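Local atomic coordinates of poly A polymerase (Aquifex aeolicus, PDB entry 4WBY), a protein that adds the terminal adenosine to the 3' CC end of tRNA, using ATP and magnesium, as the last step in making the CCA terminus. Residues T303-K315 with L334-L348. Residues are numbered along the deposited sequence; the frame is centred on the assembly and turned at random.
Sequences TYKFMKFKLGSLK and LHTSVLLLLMLEEEL. With SO4 (sulfate ion), chain B.
Helix 336-342 packs against the bend between helices 303-309 and 311-315 in the all-helical C-terminal part of the chain, away from the ATP site, with Thr303 at one end and Lys315 at the other. Thr303 OG1 and Ser337 OG share a very short hydrogen bond of 2.5 Å. Ser337 OG, set between its own backbone N and carbonyl carbon (chi1 54°), also hydrogen-bonds His335 ND1 at 2.8 Å. Thr303 OG1 in turn hydrogen-bonds the backbone O of Trp299, whose ring stacks on His335. The Phe306 ring meets Val338 CG1 through CE1 and Leu334 CD2 through CZ. Leu314 CD2 reaches Leu334 CD1 tip to tip at 3.7 Å. Leu311 CD1 passes Leu342 CD2 at 3.7 Å, their side chains running in opposite directions. At the far end Lys315 CG rests on Leu342 CD2 and Leu348 CD1. The Lys315 side chain bends at chi3 (-68°). Its NZ donates a hydrogen bond at 3.0 Å to O2 of a sulfate, probably from the crystallisation liquor. Lys315 CD packs on Glu345 CD at 3.8 Å, while Lys315 NZ stays 4.1 Å from Glu345 OE2, beyond a salt bridge. Replacing Lys315 with alanine is likely to cost the sulfate this donor and remove the CG contacts with Leu342 and Leu348. The contact thus runs from a buried hydroxyl pair to a lysine whose methylenes pack on leucines while its ammonium faces a sulfate.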
loop_
_atom_site.group_PDB
_atom_site.type_symbol
_atom_site.label_atom_id
_atom_site.label_comp_id
_atom_site.label_asym_id
_atom_site.label_seq_id
_atom_site.Cartn_x
_atom_site.Cartn_y
_atom_site.Cartn_z
ATOM N N THR A 303 7.302 14.610 -11.887
ATOM C CA THR A 303 6.409 14.194 -12.966
ATOM C C THR A 303 5.106 14.988 -12.926
ATOM O O THR A 303 4.575 15.351 -13.976
ATOM C CB THR A 303 6.134 12.680 -12.913
ATOM O OG1 THR A 303 7.320 12.000 -13.341
ATOM C CG2 THR A 303 4.991 12.282 -13.846
ATOM N N TYR A 304 4.593 15.284 -11.733
ATOM C CA TYR A 304 3.399 16.124 -11.647
ATOM C C TYR A 304 3.629 17.533 -12.208
ATOM O O TYR A 304 2.808 18.036 -12.981
ATOM C CB TYR A 304 2.901 16.214 -10.204
ATOM C CG TYR A 304 1.675 17.087 -10.073
ATOM C CD1 TYR A 304 0.432 16.647 -10.518
ATOM C CD2 TYR A 304 1.766 18.363 -9.538
ATOM C CE1 TYR A 304 -0.689 17.464 -10.423
ATOM C CE2 TYR A 304 0.663 19.177 -9.438
ATOM C CZ TYR A 304 -0.560 18.727 -9.875
ATOM O OH TYR A 304 -1.648 19.566 -9.774
ATOM N N LYS A 305 4.740 18.166 -11.842
ATOM C CA LYS A 305 5.046 19.495 -12.358
ATOM C C LYS A 305 5.154 19.436 -13.876
ATOM O O LYS A 305 4.640 20.314 -14.589
ATOM C CB LYS A 305 6.338 20.030 -11.735
ATOM C CG LYS A 305 6.712 21.460 -12.160
ATOM C CD LYS A 305 7.991 21.884 -11.459
ATOM C CE LYS A 305 8.330 23.338 -11.706
ATOM N NZ LYS A 305 9.570 23.708 -10.970
ATOM N N PHE A 306 5.795 18.384 -14.375
ATOM C CA PHE A 306 5.960 18.186 -15.809
ATOM C C PHE A 306 4.608 18.001 -16.493
ATOM O O PHE A 306 4.350 18.583 -17.550
ATOM C CB PHE A 306 6.869 16.980 -16.085
ATOM C CG PHE A 306 7.334 16.894 -17.512
ATOM C CD1 PHE A 306 6.564 16.261 -18.478
ATOM C CD2 PHE A 306 8.536 17.469 -17.888
ATOM C CE1 PHE A 306 6.992 16.202 -19.801
ATOM C CE2 PHE A 306 8.983 17.404 -19.206
ATOM C CZ PHE A 306 8.207 16.771 -20.168
ATOM N N MET A 307 3.755 17.189 -15.881
ATOM C CA MET A 307 2.405 16.941 -16.365
ATOM C C MET A 307 1.664 18.266 -16.536
ATOM O O MET A 307 0.998 18.488 -17.552
ATOM C CB MET A 307 1.649 15.996 -15.396
ATOM C CG MET A 307 0.356 15.423 -15.967
ATOM S SD MET A 307 -0.498 14.266 -14.881
ATOM C CE MET A 307 -1.128 15.381 -13.632
ATOM N N LYS A 308 1.787 19.157 -15.558
ATOM C CA LYS A 308 1.015 20.397 -15.594
ATOM C C LYS A 308 1.592 21.432 -16.568
ATOM O O LYS A 308 0.840 22.053 -17.324
ATOM C CB LYS A 308 0.901 21.003 -14.193
ATOM C CG LYS A 308 0.234 20.088 -13.173
ATOM C CD LYS A 308 -1.142 19.632 -13.612
ATOM C CE LYS A 308 -2.140 20.771 -13.523
ATOM N NZ LYS A 308 -3.528 20.303 -13.768
ATOM N N PHE A 309 2.912 21.614 -16.563
ATOM C CA PHE A 309 3.548 22.686 -17.335
ATOM C C PHE A 309 4.027 22.303 -18.727
ATOM O O PHE A 309 3.926 23.105 -19.671
ATOM C CB PHE A 309 4.745 23.228 -16.557
ATOM C CG PHE A 309 4.374 24.150 -15.445
ATOM C CD1 PHE A 309 4.048 23.652 -14.194
ATOM C CD2 PHE A 309 4.357 25.523 -15.649
ATOM C CE1 PHE A 309 3.704 24.506 -13.161
ATOM C CE2 PHE A 309 4.006 26.380 -14.632
ATOM C CZ PHE A 309 3.683 25.874 -13.381
ATOM N N LYS A 310 4.579 21.108 -18.865
ATOM C CA LYS A 310 5.374 20.781 -20.041
ATOM C C LYS A 310 4.773 19.694 -20.914
ATOM O O LYS A 310 5.108 19.588 -22.085
ATOM C CB LYS A 310 6.792 20.361 -19.617
ATOM C CG LYS A 310 7.518 21.419 -18.804
ATOM C CD LYS A 310 8.989 21.087 -18.638
ATOM C CE LYS A 310 9.725 22.212 -17.927
ATOM N NZ LYS A 310 9.570 23.509 -18.642
ATOM N N LEU A 311 3.882 18.884 -20.357
ATOM C CA LEU A 311 3.413 17.714 -21.081
ATOM C C LEU A 311 2.566 18.095 -22.295
ATOM O O LEU A 311 2.601 17.408 -23.311
ATOM C CB LEU A 311 2.635 16.794 -20.129
ATOM C CG LEU A 311 2.193 15.418 -20.635
ATOM C CD1 LEU A 311 3.393 14.573 -21.017
ATOM C CD2 LEU A 311 1.349 14.693 -19.589
ATOM N N GLY A 312 1.825 19.197 -22.202
ATOM C CA GLY A 312 1.028 19.662 -23.322
ATOM C C GLY A 312 1.896 19.931 -24.535
ATOM O O GLY A 312 1.628 19.439 -25.630
ATOM N N SER A 313 2.957 20.704 -24.337
ATOM C CA SER A 313 3.863 21.021 -25.430
ATOM C C SER A 313 4.564 19.759 -25.922
ATOM O O SER A 313 4.740 19.566 -27.121
ATOM C CB SER A 313 4.886 22.063 -24.989
ATOM O OG SER A 313 5.821 22.303 -26.020
ATOM N N LEU A 314 4.947 18.888 -24.993
ATOM C CA LEU A 314 5.688 17.689 -25.364
ATOM C C LEU A 314 4.832 16.756 -26.211
ATOM O O LEU A 314 5.316 16.180 -27.178
ATOM C CB LEU A 314 6.197 16.954 -24.125
ATOM C CG LEU A 314 6.899 15.626 -24.426
ATOM C CD1 LEU A 314 8.180 15.845 -25.221
ATOM C CD2 LEU A 314 7.178 14.872 -23.133
ATOM N N LYS A 315 3.563 16.606 -25.843
ATOM C CA LYS A 315 2.646 15.768 -26.609
ATOM C C LYS A 315 2.552 16.256 -28.047
ATOM O O LYS A 315 2.579 15.463 -28.981
ATOM C CB LYS A 315 1.253 15.751 -25.973
ATOM C CG LYS A 315 1.147 14.940 -24.696
ATOM C CD LYS A 315 -0.287 14.910 -24.196
ATOM C CE LYS A 315 -0.747 16.278 -23.713
ATOM N NZ LYS A 315 -2.107 16.224 -23.093
ATOM N N LEU A 334 13.446 11.694 -19.966
ATOM C CA LEU A 334 12.248 11.539 -19.149
ATOM C C LEU A 334 12.296 10.332 -18.221
ATOM O O LEU A 334 12.793 9.263 -18.574
ATOM C CB LEU A 334 11.012 11.448 -20.046
ATOM C CG LEU A 334 10.805 12.629 -20.995
ATOM C CD1 LEU A 334 9.593 12.407 -21.889
ATOM C CD2 LEU A 334 10.681 13.940 -20.220
ATOM N N HIS A 335 11.788 10.530 -17.016
ATOM C CA HIS A 335 11.584 9.439 -16.085
ATOM C C HIS A 335 10.545 8.477 -16.649
ATOM O O HIS A 335 9.644 8.891 -17.385
ATOM C CB HIS A 335 11.135 9.987 -14.729
ATOM C CG HIS A 335 11.076 8.954 -13.653
ATOM N ND1 HIS A 335 9.893 8.390 -13.224
ATOM C CD2 HIS A 335 12.057 8.367 -12.930
ATOM C CE1 HIS A 335 10.148 7.513 -12.272
ATOM N NE2 HIS A 335 11.455 7.476 -12.076
ATOM N N THR A 336 10.679 7.201 -16.299
ATOM C CA THR A 336 9.745 6.152 -16.713
ATOM C C THR A 336 8.290 6.575 -16.554
ATOM O O THR A 336 7.447 6.262 -17.401
ATOM C CB THR A 336 9.980 4.859 -15.900
ATOM O OG1 THR A 336 11.299 4.376 -16.158
ATOM C CG2 THR A 336 8.981 3.773 -16.278
ATOM N N SER A 337 7.998 7.286 -15.468
ATOM C CA SER A 337 6.624 7.714 -15.191
ATOM C C SER A 337 6.025 8.556 -16.320
ATOM O O SER A 337 4.854 8.379 -16.669
ATOM C CB SER A 337 6.560 8.486 -13.868
ATOM O OG SER A 337 7.475 9.568 -13.843
ATOM N N VAL A 338 6.817 9.457 -16.898
ATOM C CA VAL A 338 6.295 10.329 -17.946
ATOM C C VAL A 338 6.063 9.513 -19.220
ATOM O O VAL A 338 5.082 9.733 -19.927
ATOM C CB VAL A 338 7.238 11.530 -18.237
ATOM C CG1 VAL A 338 6.711 12.366 -19.407
ATOM C CG2 VAL A 338 7.394 12.389 -16.989
ATOM N N LEU A 339 6.942 8.551 -19.494
ATOM C CA LEU A 339 6.747 7.663 -20.640
ATOM C C LEU A 339 5.422 6.908 -20.539
ATOM O O LEU A 339 4.690 6.787 -21.523
ATOM C CB LEU A 339 7.888 6.657 -20.758
ATOM C CG LEU A 339 9.281 7.249 -20.920
ATOM C CD1 LEU A 339 10.299 6.127 -21.008
ATOM C CD2 LEU A 339 9.347 8.128 -22.153
ATOM N N LEU A 340 5.116 6.395 -19.351
ATOM C CA LEU A 340 3.888 5.627 -19.179
ATOM C C LEU A 340 2.665 6.542 -19.303
ATOM O O LEU A 340 1.651 6.156 -19.886
ATOM C CB LEU A 340 3.906 4.884 -17.843
ATOM C CG LEU A 340 5.069 3.892 -17.723
ATOM C CD1 LEU A 340 5.016 3.092 -16.428
ATOM C CD2 LEU A 340 5.131 2.967 -18.931
ATOM N N LEU A 341 2.777 7.769 -18.803
ATOM C CA LEU A 341 1.702 8.748 -18.955
ATOM C C LEU A 341 1.451 9.062 -20.433
ATOM O O LEU A 341 0.303 9.176 -20.870
ATOM C CB LEU A 341 2.031 10.026 -18.183
ATOM C CG LEU A 341 1.214 10.364 -16.933
ATOM C CD1 LEU A 341 0.676 9.125 -16.224
ATOM C CD2 LEU A 341 2.039 11.218 -15.984
ATOM N N LEU A 342 2.531 9.184 -21.201
ATOM C CA LEU A 342 2.429 9.460 -22.628
ATOM C C LEU A 342 1.719 8.327 -23.360
ATOM O O LEU A 342 1.058 8.556 -24.372
ATOM C CB LEU A 342 3.821 9.703 -23.233
ATOM C CG LEU A 342 4.415 11.088 -22.943
ATOM C CD1 LEU A 342 5.911 11.093 -23.188
ATOM C CD2 LEU A 342 3.746 12.178 -23.777
ATOM N N MET A 343 1.838 7.108 -22.839
ATOM C CA MET A 343 1.183 5.963 -23.460
ATOM C C MET A 343 -0.332 5.961 -23.283
ATOM O O MET A 343 -1.018 5.132 -23.871
ATOM C CB MET A 343 1.767 4.666 -22.917
ATOM C CG MET A 343 3.173 4.417 -23.422
ATOM S SD MET A 343 3.858 2.855 -22.859
ATOM C CE MET A 343 2.718 1.688 -23.592
ATOM N N LEU A 344 -0.850 6.888 -22.482
ATOM C CA LEU A 344 -2.296 7.082 -22.371
ATOM C C LEU A 344 -2.848 7.836 -23.575
ATOM O O LEU A 344 -4.062 7.894 -23.772
ATOM C CB LEU A 344 -2.644 7.836 -21.089
ATOM C CG LEU A 344 -2.182 7.147 -19.807
ATOM C CD1 LEU A 344 -2.455 8.014 -18.586
ATOM C CD2 LEU A 344 -2.870 5.794 -19.667
ATOM N N GLU A 345 -1.956 8.432 -24.359
ATOM C CA GLU A 345 -2.347 9.091 -25.598
ATOM C C GLU A 345 -2.222 8.092 -26.736
ATOM O O GLU A 345 -1.115 7.705 -27.105
ATOM C CB GLU A 345 -1.474 10.316 -25.868
ATOM C CG GLU A 345 -1.267 11.213 -24.660
ATOM C CD GLU A 345 -2.536 11.909 -24.233
ATOM O OE1 GLU A 345 -3.377 12.193 -25.112
ATOM O OE2 GLU A 345 -2.692 12.171 -23.022
ATOM N N GLU A 346 -3.354 7.675 -27.293
ATOM C CA GLU A 346 -3.363 6.589 -28.267
ATOM C C GLU A 346 -2.456 6.868 -29.468
ATOM O O GLU A 346 -1.817 5.959 -29.997
ATOM C CB GLU A 346 -4.794 6.315 -28.741
ATOM C CG GLU A 346 -4.927 5.123 -29.685
ATOM C CD GLU A 346 -4.540 3.799 -29.038
ATOM O OE1 GLU A 346 -4.470 3.728 -27.790
ATOM O OE2 GLU A 346 -4.306 2.823 -29.785
ATOM N N GLU A 347 -2.387 8.130 -29.876
ATOM C CA GLU A 347 -1.588 8.519 -31.034
ATOM C C GLU A 347 -0.087 8.508 -30.738
ATOM O O GLU A 347 0.735 8.523 -31.656
ATOM C CB GLU A 347 -2.013 9.907 -31.526
ATOM C CG GLU A 347 -1.728 11.048 -30.550
ATOM C CD GLU A 347 -2.691 11.097 -29.366
ATOM O OE1 GLU A 347 -3.614 10.257 -29.297
ATOM O OE2 GLU A 347 -2.521 11.983 -28.502
ATOM N N LEU A 348 0.267 8.471 -29.457
ATOM C CA LEU A 348 1.667 8.510 -29.055
ATOM C C LEU A 348 2.161 7.156 -28.561
ATOM O O LEU A 348 3.369 6.938 -28.446
ATOM C CB LEU A 348 1.879 9.560 -27.957
ATOM C CG LEU A 348 1.521 11.005 -28.307
ATOM C CD1 LEU A 348 1.840 11.936 -27.140
ATOM C CD2 LEU A 348 2.235 11.453 -29.585
HETATM S S SO4 B . -2.902 20.341 -24.143
HETATM O O1 SO4 B . -4.315 20.512 -23.814
HETATM O O2 SO4 B . -2.593 18.918 -24.235
HETATM O O3 SO4 B . -2.585 20.985 -25.417
HETATM O O4 SO4 B . -2.069 20.947 -23.113
#